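PDB 3S5W: L-ornithine N(5)-monooxygenase from Pseudomonas aeruginosa, which catalyses the FAD- and NADPH-dependent hydroxylation of L-ornithine to N(5)-hydroxyornithine, the first step in making hydroxamate siderophores such as pyoverdin. Local coordinates for residues 235-248 against 306-320. Residues are numbered along the deposited sequence; the frame is centred on the assembly and turned at random. Where two conformers were deposited one is given.
With NAP (NADP nicotinamide-adenine-dinucleotide phosphate), chain F.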
ATOM      1  N   GLY A 235      15.507  -5.314   3.272  1.00 24.19           N
ATOM      2  CA  GLY A 235      15.589  -6.777   3.230  1.00 25.08           C
ATOM      3  C   GLY A 235      14.227  -7.432   3.204  1.00 24.48           C
ATOM      4  O   GLY A 235      14.125  -8.599   3.532  1.00 26.14           O
ATOM      5  N   GLY A 236      13.196  -6.678   2.793  1.00 22.20           N
ATOM      6  CA  GLY A 236      11.850  -7.195   2.717  1.00 20.72           C
ATOM      7  C   GLY A 236      11.526  -7.565   1.288  1.00 20.02           C
ATOM      8  O   GLY A 236      12.403  -7.621   0.427  1.00 19.01           O
ATOM      9  N   GLN A 237      10.250  -7.791   1.048  1.00 20.84           N
ATOM     10  CA  GLN A 237       9.772  -8.271  -0.255  1.00 20.78           C
ATOM     11  C   GLN A 237      10.158  -7.305  -1.363  1.00 21.22           C
ATOM     12  O   GLN A 237      10.602  -7.746  -2.427  1.00 20.40           O
ATOM     13  CB  GLN A 237       8.241  -8.456  -0.201  1.00 21.93           C
ATOM     14  CG  GLN A 237       7.580  -9.016  -1.480  1.00 21.53           C
ATOM     15  CD  GLN A 237       7.933 -10.461  -1.715  1.00 26.33           C
ATOM     16  OE1 GLN A 237       8.278 -11.181  -0.777  1.00 23.76           O
ATOM     17  NE2 GLN A 237       7.832 -10.910  -2.963  1.00 26.47           N
ATOM     18  N   SER A 238      10.033  -5.996  -1.113  1.00 21.51           N
ATOM     19  CA  SER A 238      10.340  -5.013  -2.158  0.50 20.47           C
ATOM     20  C   SER A 238      11.806  -5.030  -2.516  1.00 20.95           C
ATOM     21  O   SER A 238      12.142  -5.008  -3.698  1.00 20.76           O
ATOM     22  CB  SER A 238       9.897  -3.592  -1.800  0.50 20.09           C
ATOM     23  OG  SER A 238       8.511  -3.548  -1.696  0.50 17.16           O
ATOM     24  N   ALA A 239      12.683  -5.090  -1.497  1.00 20.21           N
ATOM     25  CA  ALA A 239      14.145  -5.208  -1.749  1.00 20.64           C
ATOM     26  C   ALA A 239      14.466  -6.471  -2.571  1.00 19.92           C
ATOM     27  O   ALA A 239      15.225  -6.419  -3.524  1.00 18.54           O
ATOM     28  CB  ALA A 239      14.908  -5.250  -0.450  1.00 21.07           C
ATOM     29  N   ALA A 240      13.868  -7.592  -2.185  1.00 19.58           N
ATOM     30  CA  ALA A 240      14.054  -8.871  -2.886  1.00 21.37           C
ATOM     31  C   ALA A 240      13.566  -8.786  -4.343  1.00 21.69           C
ATOM     32  O   ALA A 240      14.225  -9.309  -5.242  1.00 21.38           O
ATOM     33  CB  ALA A 240      13.311  -9.991  -2.170  1.00 20.63           C
ATOM     34  N   GLU A 241      12.425  -8.152  -4.559  1.00 21.30           N
ATOM     35  CA  GLU A 241      11.910  -8.020  -5.953  1.00 22.42           C
ATOM     36  C   GLU A 241      12.799  -7.111  -6.783  1.00 22.10           C
ATOM     37  O   GLU A 241      13.102  -7.419  -7.926  1.00 22.11           O
ATOM     38  CB  GLU A 241      10.462  -7.527  -5.943  1.00 21.87           C
ATOM     39  CG  GLU A 241       9.516  -8.661  -5.477  1.00 23.40           C
ATOM     40  CD  GLU A 241       8.029  -8.321  -5.533  1.00 28.37           C
ATOM     41  OE1 GLU A 241       7.666  -7.144  -5.828  1.00 28.27           O
ATOM     42  OE2 GLU A 241       7.208  -9.254  -5.299  1.00 25.23           O
ATOM     43  N   ALA A 242      13.213  -5.982  -6.202  1.00 21.62           N
ATOM     44  CA  ALA A 242      14.176  -5.090  -6.862  1.00 21.10           C
ATOM     45  C   ALA A 242      15.462  -5.820  -7.218  1.00 22.05           C
ATOM     46  O   ALA A 242      15.969  -5.732  -8.360  1.00 22.11           O
ATOM     47  CB  ALA A 242      14.489  -3.879  -5.959  1.00 21.85           C
ATOM     48  N   PHE A 243      16.014  -6.566  -6.259  1.00 21.05           N
ATOM     49  CA  PHE A 243      17.211  -7.317  -6.559  1.00 21.08           C
ATOM     50  C   PHE A 243      17.053  -8.295  -7.722  1.00 21.08           C
ATOM     51  O   PHE A 243      17.925  -8.397  -8.569  1.00 20.89           O
ATOM     52  CB  PHE A 243      17.691  -8.112  -5.339  1.00 21.91           C
ATOM     53  CG  PHE A 243      18.935  -8.905  -5.604  1.00 22.51           C
ATOM     54  CD1 PHE A 243      20.190  -8.274  -5.603  1.00 24.96           C
ATOM     55  CD2 PHE A 243      18.864 -10.288  -5.844  1.00 24.42           C
ATOM     56  CE1 PHE A 243      21.362  -9.015  -5.862  1.00 24.75           C
ATOM     57  CE2 PHE A 243      20.014 -11.044  -6.101  1.00 21.75           C
ATOM     58  CZ  PHE A 243      21.284 -10.391  -6.100  1.00 24.49           C
ATOM     59  N   ILE A 244      15.972  -9.058  -7.722  1.00 21.64           N
ATOM     60  CA  ILE A 244      15.807 -10.099  -8.736  1.00 23.82           C
ATOM     61  C   ILE A 244      15.581  -9.427 -10.114  1.00 23.49           C
ATOM     62  O   ILE A 244      16.108  -9.894 -11.162  1.00 23.54           O
ATOM     63  CB  ILE A 244      14.640 -11.047  -8.318  1.00 23.67           C
ATOM     64  CG1 ILE A 244      15.152 -12.075  -7.300  1.00 27.63           C
ATOM     65  CG2 ILE A 244      13.970 -11.715  -9.530  1.00 27.86           C
ATOM     66  CD1 ILE A 244      16.343 -13.000  -7.807  1.00 32.64           C
ATOM     67  N   ASP A 245      14.816  -8.337 -10.125  1.00 22.56           N
ATOM     68  CA  ASP A 245      14.673  -7.608 -11.380  1.00 23.41           C
ATOM     69  C   ASP A 245      16.013  -7.095 -11.950  1.00 23.62           C
ATOM     70  O   ASP A 245      16.287  -7.253 -13.142  1.00 24.32           O
ATOM     71  CB  ASP A 245      13.701  -6.449 -11.263  1.00 23.33           C
ATOM     72  CG  ASP A 245      13.211  -5.997 -12.624  1.00 26.08           C
ATOM     73  OD1 ASP A 245      12.598  -6.826 -13.326  1.00 27.32           O
ATOM     74  OD2 ASP A 245      13.426  -4.831 -12.972  1.00 26.34           O
ATOM     75  N   LEU A 246      16.847  -6.467 -11.109  1.00 24.33           N
ATOM     76  CA  LEU A 246      18.181  -6.060 -11.562  1.00 24.33           C
ATOM     77  C   LEU A 246      18.964  -7.261 -12.072  1.00 24.76           C
ATOM     78  O   LEU A 246      19.567  -7.204 -13.177  1.00 24.59           O
ATOM     79  CB  LEU A 246      18.971  -5.301 -10.480  1.00 23.40           C
ATOM     80  CG  LEU A 246      18.311  -3.958 -10.099  1.00 24.62           C
ATOM     81  CD1 LEU A 246      19.020  -3.350  -8.898  1.00 24.57           C
ATOM     82  CD2 LEU A 246      18.353  -2.996 -11.279  1.00 23.98           C
ATOM     83  N   ASN A 247      18.969  -8.343 -11.293  1.00 23.96           N
ATOM     84  CA  ASN A 247      19.736  -9.528 -11.686  1.00 24.07           C
ATOM     85  C   ASN A 247      19.304 -10.064 -13.059  1.00 25.10           C
ATOM     86  O   ASN A 247      20.160 -10.398 -13.923  1.00 23.95           O
ATOM     87  CB  ASN A 247      19.543 -10.651 -10.666  1.00 23.91           C
ATOM     88  CG  ASN A 247      20.326 -11.918 -11.030  1.00 24.64           C
ATOM     89  OD1 ASN A 247      21.549 -11.932 -10.959  1.00 25.16           O
ATOM     90  ND2 ASN A 247      19.616 -12.978 -11.431  1.00 21.95           N
ATOM     91  N   ASP A 248      17.978 -10.156 -13.234  1.00 25.55           N
ATOM     92  CA  ASP A 248      17.395 -10.805 -14.409  1.00 27.17           C
ATOM     93  C   ASP A 248      17.394  -9.908 -15.653  1.00 28.31           C
ATOM     94  O   ASP A 248      17.555 -10.411 -16.751  1.00 28.62           O
ATOM     95  CB  ASP A 248      15.960 -11.303 -14.135  1.00 26.63           C
ATOM     96  CG  ASP A 248      15.898 -12.485 -13.161  1.00 27.95           C
ATOM     97  OD1 ASP A 248      16.955 -13.021 -12.777  1.00 28.92           O
ATOM     98  OD2 ASP A 248      14.762 -12.869 -12.772  1.00 29.23           O
ATOM     99  N   SER A 306       9.144  -6.974   6.877  1.00 21.51           N
ATOM    100  CA  SER A 306      10.561  -7.383   6.818  1.00 22.36           C
ATOM    101  C   SER A 306      10.723  -8.867   6.468  1.00 21.85           C
ATOM    102  O   SER A 306      11.620  -9.564   7.001  1.00 21.75           O
ATOM    103  CB  SER A 306      11.282  -7.094   8.150  1.00 23.90           C
ATOM    104  OG  SER A 306      11.172  -5.721   8.499  1.00 24.31           O
ATOM    105  N   VAL A 307       9.862  -9.349   5.576  1.00 19.63           N
ATOM    106  CA  VAL A 307       9.902 -10.761   5.205  1.00 19.81           C
ATOM    107  C   VAL A 307       9.702 -10.860   3.687  1.00 20.69           C
ATOM    108  O   VAL A 307       9.195  -9.923   3.040  1.00 20.12           O
ATOM    109  CB  VAL A 307       8.828 -11.595   5.925  1.00 19.58           C
ATOM    110  CG1 VAL A 307       9.186 -11.837   7.434  1.00 19.21           C
ATOM    111  CG2 VAL A 307       7.395 -10.989   5.757  1.00 19.79           C
ATOM    112  N   VAL A 308      10.125 -11.993   3.158  1.00 19.33           N
ATOM    113  CA  VAL A 308      10.178 -12.267   1.727  1.00 20.37           C
ATOM    114  C   VAL A 308       9.527 -13.648   1.502  1.00 21.74           C
ATOM    115  O   VAL A 308       9.706 -14.571   2.324  1.00 21.31           O
ATOM    116  CB  VAL A 308      11.655 -12.340   1.294  1.00 19.18           C
ATOM    117  CG1 VAL A 308      11.818 -12.590  -0.199  1.00 19.51           C
ATOM    118  CG2 VAL A 308      12.418 -11.036   1.708  1.00 18.99           C
ATOM    119  N   ASP A 309       8.751 -13.768   0.421  1.00 22.58           N
ATOM    120  CA  ASP A 309       8.223 -15.072   0.000  1.00 25.26           C
ATOM    121  C   ASP A 309       9.339 -16.141  -0.029  1.00 24.35           C
ATOM    122  O   ASP A 309      10.432 -15.899  -0.562  1.00 21.20           O
ATOM    123  CB  ASP A 309       7.566 -14.963  -1.381  1.00 26.97           C
ATOM    124  CG  ASP A 309       7.234 -16.327  -1.950  1.00 35.15           C
ATOM    125  OD1 ASP A 309       7.939 -16.784  -2.881  1.00 39.45           O
ATOM    126  OD2 ASP A 309       6.305 -16.979  -1.407  1.00 43.13           O
ATOM    127  N   THR A 310       9.082 -17.304   0.588  1.00 24.64           N
ATOM    128  CA  THR A 310      10.088 -18.373   0.646  1.00 25.86           C
ATOM    129  C   THR A 310      10.760 -18.674  -0.698  1.00 25.39           C
ATOM    130  O   THR A 310      11.974 -18.801  -0.749  1.00 23.59           O
ATOM    131  CB  THR A 310       9.511 -19.670   1.279  1.00 27.71           C
ATOM    132  OG1 THR A 310       9.189 -19.391   2.639  1.00 29.99           O
ATOM    133  CG2 THR A 310      10.555 -20.784   1.305  1.00 29.12           C
ATOM    134  N   ASP A 311       9.971 -18.774  -1.780  1.00 25.41           N
ATOM    135  CA  ASP A 311      10.541 -19.145  -3.084  1.00 25.83           C
ATOM    136  C   ASP A 311      11.487 -18.093  -3.608  1.00 24.16           C
ATOM    137  O   ASP A 311      12.474 -18.404  -4.254  1.00 21.19           O
ATOM    138  CB  ASP A 311       9.459 -19.475  -4.109  1.00 28.05           C
ATOM    139  CG  ASP A 311       8.678 -20.761  -3.735  1.00 33.69           C
ATOM    140  OD1 ASP A 311       9.214 -21.646  -3.013  1.00 39.32           O
ATOM    141  OD2 ASP A 311       7.515 -20.882  -4.162  1.00 39.27           O
ATOM    142  N   LEU A 312      11.170 -16.834  -3.311  1.00 23.07           N
ATOM    143  CA  LEU A 312      12.023 -15.733  -3.719  1.00 22.58           C
ATOM    144  C   LEU A 312      13.332 -15.717  -2.893  1.00 21.56           C
ATOM    145  O   LEU A 312      14.413 -15.453  -3.421  1.00 20.42           O
ATOM    146  CB  LEU A 312      11.209 -14.402  -3.623  1.00 23.41           C
ATOM    147  CG  LEU A 312      11.875 -13.093  -4.069  1.00 28.01           C
ATOM    148  CD1 LEU A 312      12.523 -13.232  -5.423  1.00 30.84           C
ATOM    149  CD2 LEU A 312      10.876 -11.926  -4.083  1.00 26.57           C
ATOM    150  N   ILE A 313      13.254 -16.040  -1.598  1.00 20.36           N
ATOM    151  CA  ILE A 313      14.513 -16.228  -0.820  1.00 20.22           C
ATOM    152  C   ILE A 313      15.406 -17.306  -1.477  1.00 20.54           C
ATOM    153  O   ILE A 313      16.616 -17.122  -1.668  1.00 19.79           O
ATOM    154  CB  ILE A 313      14.237 -16.607   0.646  1.00 20.33           C
ATOM    155  CG1 ILE A 313      13.424 -15.489   1.333  1.00 19.40           C
ATOM    156  CG2 ILE A 313      15.545 -16.914   1.355  1.00 19.26           C
ATOM    157  CD1 ILE A 313      13.170 -15.689   2.850  1.00 18.94           C
ATOM    158  N   GLU A 314      14.796 -18.430  -1.832  1.00 20.57           N
ATOM    159  CA  GLU A 314      15.566 -19.545  -2.446  1.00 22.85           C
ATOM    160  C   GLU A 314      16.214 -19.086  -3.760  1.00 22.01           C
ATOM    161  O   GLU A 314      17.375 -19.405  -4.056  1.00 20.32           O
ATOM    162  CB  GLU A 314      14.633 -20.751  -2.691  1.00 24.37           C
ATOM    163  CG  GLU A 314      14.390 -21.583  -1.417  1.00 31.89           C
ATOM    164  CD  GLU A 314      13.189 -22.565  -1.538  1.00 40.38           C
ATOM    165  OE1 GLU A 314      12.691 -23.012  -0.478  1.00 41.78           O
ATOM    166  OE2 GLU A 314      12.740 -22.877  -2.679  1.00 42.53           O
ATOM    167  N   ARG A 315      15.450 -18.313  -4.533  1.00 22.63           N
ATOM    168  CA  ARG A 315      15.968 -17.778  -5.808  1.00 22.40           C
ATOM    169  C   ARG A 315      17.171 -16.872  -5.575  1.00 20.88           C
ATOM    170  O   ARG A 315      18.188 -16.992  -6.255  1.00 19.74           O
ATOM    171  CB  ARG A 315      14.930 -16.979  -6.585  1.00 23.72           C
ATOM    172  CG  ARG A 315      14.011 -17.831  -7.423  1.00 31.95           C
ATOM    173  CD  ARG A 315      13.044 -16.946  -8.234  1.00 37.83           C
ATOM    174  NE  ARG A 315      13.660 -16.183  -9.327  1.00 42.85           N
ATOM    175  CZ  ARG A 315      12.960 -15.421 -10.179  1.00 44.29           C
ATOM    176  NH1 ARG A 315      11.646 -15.327 -10.049  1.00 43.07           N
ATOM    177  NH2 ARG A 315      13.559 -14.760 -11.166  1.00 43.49           N
ATOM    178  N   ILE A 316      17.068 -15.975  -4.599  1.00 20.37           N
ATOM    179  CA  ILE A 316      18.180 -15.074  -4.318  1.00 20.29           C
ATOM    180  C   ILE A 316      19.409 -15.835  -3.780  1.00 19.51           C
ATOM    181  O   ILE A 316      20.562 -15.597  -4.196  1.00 19.33           O
ATOM    182  CB  ILE A 316      17.713 -13.905  -3.395  1.00 19.70           C
ATOM    183  CG1 ILE A 316      16.754 -13.010  -4.206  1.00 21.55           C
ATOM    184  CG2 ILE A 316      18.865 -13.032  -2.933  1.00 19.55           C
ATOM    185  CD1 ILE A 316      15.941 -12.065  -3.349  1.00 21.80           C
ATOM    186  N   TYR A 317      19.165 -16.758  -2.860  1.00 18.86           N
ATOM    187  CA  TYR A 317      20.270 -17.545  -2.317  1.00 19.01           C
ATOM    188  C   TYR A 317      20.994 -18.273  -3.477  1.00 19.37           C
ATOM    189  O   TYR A 317      22.225 -18.332  -3.514  1.00 19.09           O
ATOM    190  CB  TYR A 317      19.738 -18.556  -1.334  1.00 19.06           C
ATOM    191  CG  TYR A 317      20.847 -19.171  -0.512  1.00 20.33           C
ATOM    192  CD1 TYR A 317      21.334 -18.504   0.606  1.00 22.19           C
ATOM    193  CD2 TYR A 317      21.417 -20.412  -0.856  1.00 23.46           C
ATOM    194  CE1 TYR A 317      22.357 -19.051   1.386  1.00 23.29           C
ATOM    195  CE2 TYR A 317      22.440 -20.972  -0.068  1.00 23.18           C
ATOM    196  CZ  TYR A 317      22.890 -20.280   1.042  1.00 24.40           C
ATOM    197  OH  TYR A 317      23.886 -20.781   1.868  1.00 28.72           O
ATOM    198  N   GLY A 318      20.206 -18.750  -4.440  1.00 19.27           N
ATOM    199  CA  GLY A 318      20.745 -19.443  -5.625  1.00 20.24           C
ATOM    200  C   GLY A 318      21.648 -18.528  -6.441  1.00 21.04           C
ATOM    201  O   GLY A 318      22.683 -18.961  -6.967  1.00 21.25           O
ATOM    202  N   VAL A 319      21.221 -17.269  -6.607  1.00 21.14           N
ATOM    203  CA  VAL A 319      22.032 -16.283  -7.340  1.00 21.96           C
ATOM    204  C   VAL A 319      23.414 -16.138  -6.666  1.00 21.74           C
ATOM    205  O   VAL A 319      24.470 -16.180  -7.332  1.00 20.77           O
ATOM    206  CB  VAL A 319      21.318 -14.906  -7.430  1.00 22.60           C
ATOM    207  CG1 VAL A 319      22.304 -13.827  -7.956  1.00 21.91           C
ATOM    208  CG2 VAL A 319      20.051 -15.007  -8.316  1.00 23.06           C
ATOM    209  N   PHE A 320      23.413 -15.995  -5.343  1.00 20.38           N
ATOM    210  CA  PHE A 320      24.689 -15.830  -4.621  1.00 21.20           C
ATOM    211  C   PHE A 320      25.508 -17.133  -4.606  1.00 21.73           C
ATOM    212  O   PHE A 320      26.737 -17.096  -4.682  1.00 21.16           O
ATOM    213  CB  PHE A 320      24.450 -15.295  -3.200  1.00 20.37           C
ATOM    214  CG  PHE A 320      24.077 -13.829  -3.205  1.00 22.26           C
ATOM    215  CD1 PHE A 320      25.037 -12.864  -3.541  1.00 23.12           C
ATOM    216  CD2 PHE A 320      22.778 -13.427  -2.959  1.00 22.56           C
ATOM    217  CE1 PHE A 320      24.714 -11.504  -3.600  1.00 24.03           C
ATOM    218  CE2 PHE A 320      22.442 -12.037  -3.024  1.00 23.85           C
ATOM    219  CZ  PHE A 320      23.414 -11.096  -3.341  1.00 25.66           C
TER
HETATM  220  PA  NAP F 452       8.730  -3.722   4.863  1.00 34.44           P
HETATM  221  O1A NAP F 452       8.325  -5.117   5.067  1.00 32.43           O
HETATM  222  O2A NAP F 452       8.271  -2.804   5.887  1.00 28.99           O
HETATM  223  O5B NAP F 452      10.295  -3.742   4.607  1.00 33.33           O
HETATM  224  C5B NAP F 452      10.991  -2.595   4.925  1.00 28.57           C
HETATM  225  C4B NAP F 452      12.443  -3.002   4.793  1.00 25.47           C
HETATM  226  O4B NAP F 452      13.135  -1.789   4.873  1.00 24.62           O
HETATM  227  C3B NAP F 452      12.881  -3.887   5.969  1.00 23.38           C
HETATM  228  O3B NAP F 452      13.919  -4.713   5.458  1.00 21.54           O
HETATM  229  C2B NAP F 452      13.454  -2.818   6.917  1.00 23.74           C
HETATM  230  O2B NAP F 452      14.500  -3.327   7.692  1.00 24.71           O
HETATM  231  C1B NAP F 452      14.058  -1.790   5.930  1.00 23.48           C
HETATM  232  N9A NAP F 452      14.166  -0.478   6.589  1.00 24.69           N
HETATM  233  C8A NAP F 452      13.132   0.302   7.063  1.00 25.99           C
HETATM  234  N7A NAP F 452      13.640   1.427   7.615  1.00 24.37           N
HETATM  235  C5A NAP F 452      14.979   1.358   7.522  1.00 25.82           C
HETATM  236  C6A NAP F 452      15.992   2.218   7.946  1.00 27.06           C
HETATM  237  N6A NAP F 452      15.696   3.340   8.591  1.00 25.95           N
HETATM  238  N1A NAP F 452      17.288   1.868   7.710  1.00 25.19           N
HETATM  239  C2A NAP F 452      17.630   0.711   7.063  1.00 25.75           C
HETATM  240  N3A NAP F 452      16.627  -0.152   6.640  1.00 24.39           N
HETATM  241  C4A NAP F 452      15.331   0.166   6.885  1.00 24.49           C
HETATM  242  O3  NAP F 452       8.304  -3.195   3.396  1.00 34.57           O
HETATM  243  PN  NAP F 452       8.193  -3.901   1.924  1.00 37.24           P
HETATM  244  O1N NAP F 452       7.888  -2.776   0.978  1.00 33.56           O
HETATM  245  O2N NAP F 452       9.363  -4.781   1.605  1.00 27.89           O
HETATM  246  O5D NAP F 452       6.855  -4.744   2.226  1.00 40.85           O
HETATM  247  C5D NAP F 452       6.535  -6.087   1.930  1.00 49.18           C
HETATM  248  C4D NAP F 452       5.037  -5.952   1.682  1.00 52.71           C
HETATM  249  O4D NAP F 452       4.478  -6.835   0.747  1.00 53.88           O
HETATM  250  C3D NAP F 452       4.098  -6.102   2.869  1.00 53.49           C
HETATM  251  O3D NAP F 452       4.342  -5.135   3.862  1.00 52.95           O
HETATM  252  C2D NAP F 452       2.754  -5.988   2.132  1.00 54.02           C
HETATM  253  O2D NAP F 452       2.186  -4.688   2.032  1.00 48.74           O
HETATM  254  C1D NAP F 452       3.097  -6.492   0.724  1.00 54.49           C
HETATM  255  P2B NAP F 452      14.344  -3.746   9.250  1.00 26.59           P
HETATM  256  O1X NAP F 452      15.801  -3.757   9.697  1.00 25.63           O
HETATM  257  O2X NAP F 452      13.677  -5.106   9.184  1.00 27.45           O
HETATM  258  O3X NAP F 452      13.465  -2.737   9.945  1.00 27.55           O
HETATM  259  O   HOH W   1      13.669 -10.480   5.473  1.00 22.14           O
HETATM  260  O   HOH W   2      16.090 -15.251 -11.154  1.00 42.38           O
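Ile244 and Leu312 interlock as reciprocal knobs. Ile244 sits among Leu312, Arg315, Ile316 and Val319, Leu312 among Gln237, Ala240, Glu241 and Ile244. The two side chains pass alongside one another, pointing opposite ways, and Ile244 CG1 lies 3.4 Å from Leu312 CD1, tighter than a usual carbon contact. Ile316 enters beside them: its CG1 touches Ile244, while its CD1 rests on Ala240 CB, a short side chain that also meets Val308 CG1. The helix segments run at 45° with 10.5 Å between axes. Farther along the pair, Phe243 and Phe320 approach from opposing sides. Their planes are nearly parallel but displaced so far that little of either ring lies over the other, the contact being CZ to CZ at 3.6 Å; Val319 CG1 adjoins the edge of the Phe243 ring.

Helix 237-248 follows the glycine turn of a Rossmann-type NADP site, in which Ser238 N donates to NAP O2N and Ser306, from the other segment, donates through N to O1A. Just behind this turn, Gln237 bridges the segments. With CG anti to its backbone N (chi1 -178°) and a bend at chi2, its amide is brought against the start of helix 310-320. OE1 accepts from Asp309 N in the carbonyl plane (2.9 Å, 166° at the hydrogen), and NE2 donates to Glu241 OE2, so both ends of the amide are bonded and its flip is fixed. Glu241 also forms a salt bridge with Arg126. At the more exposed margin, Arg315 lays one guanidinium face over Ile244 CG2, and its NH2 meets Asp248 OD2 edge-on in a 2.8 Å salt bridge, with a water linking NH2 to Asp248 OD1.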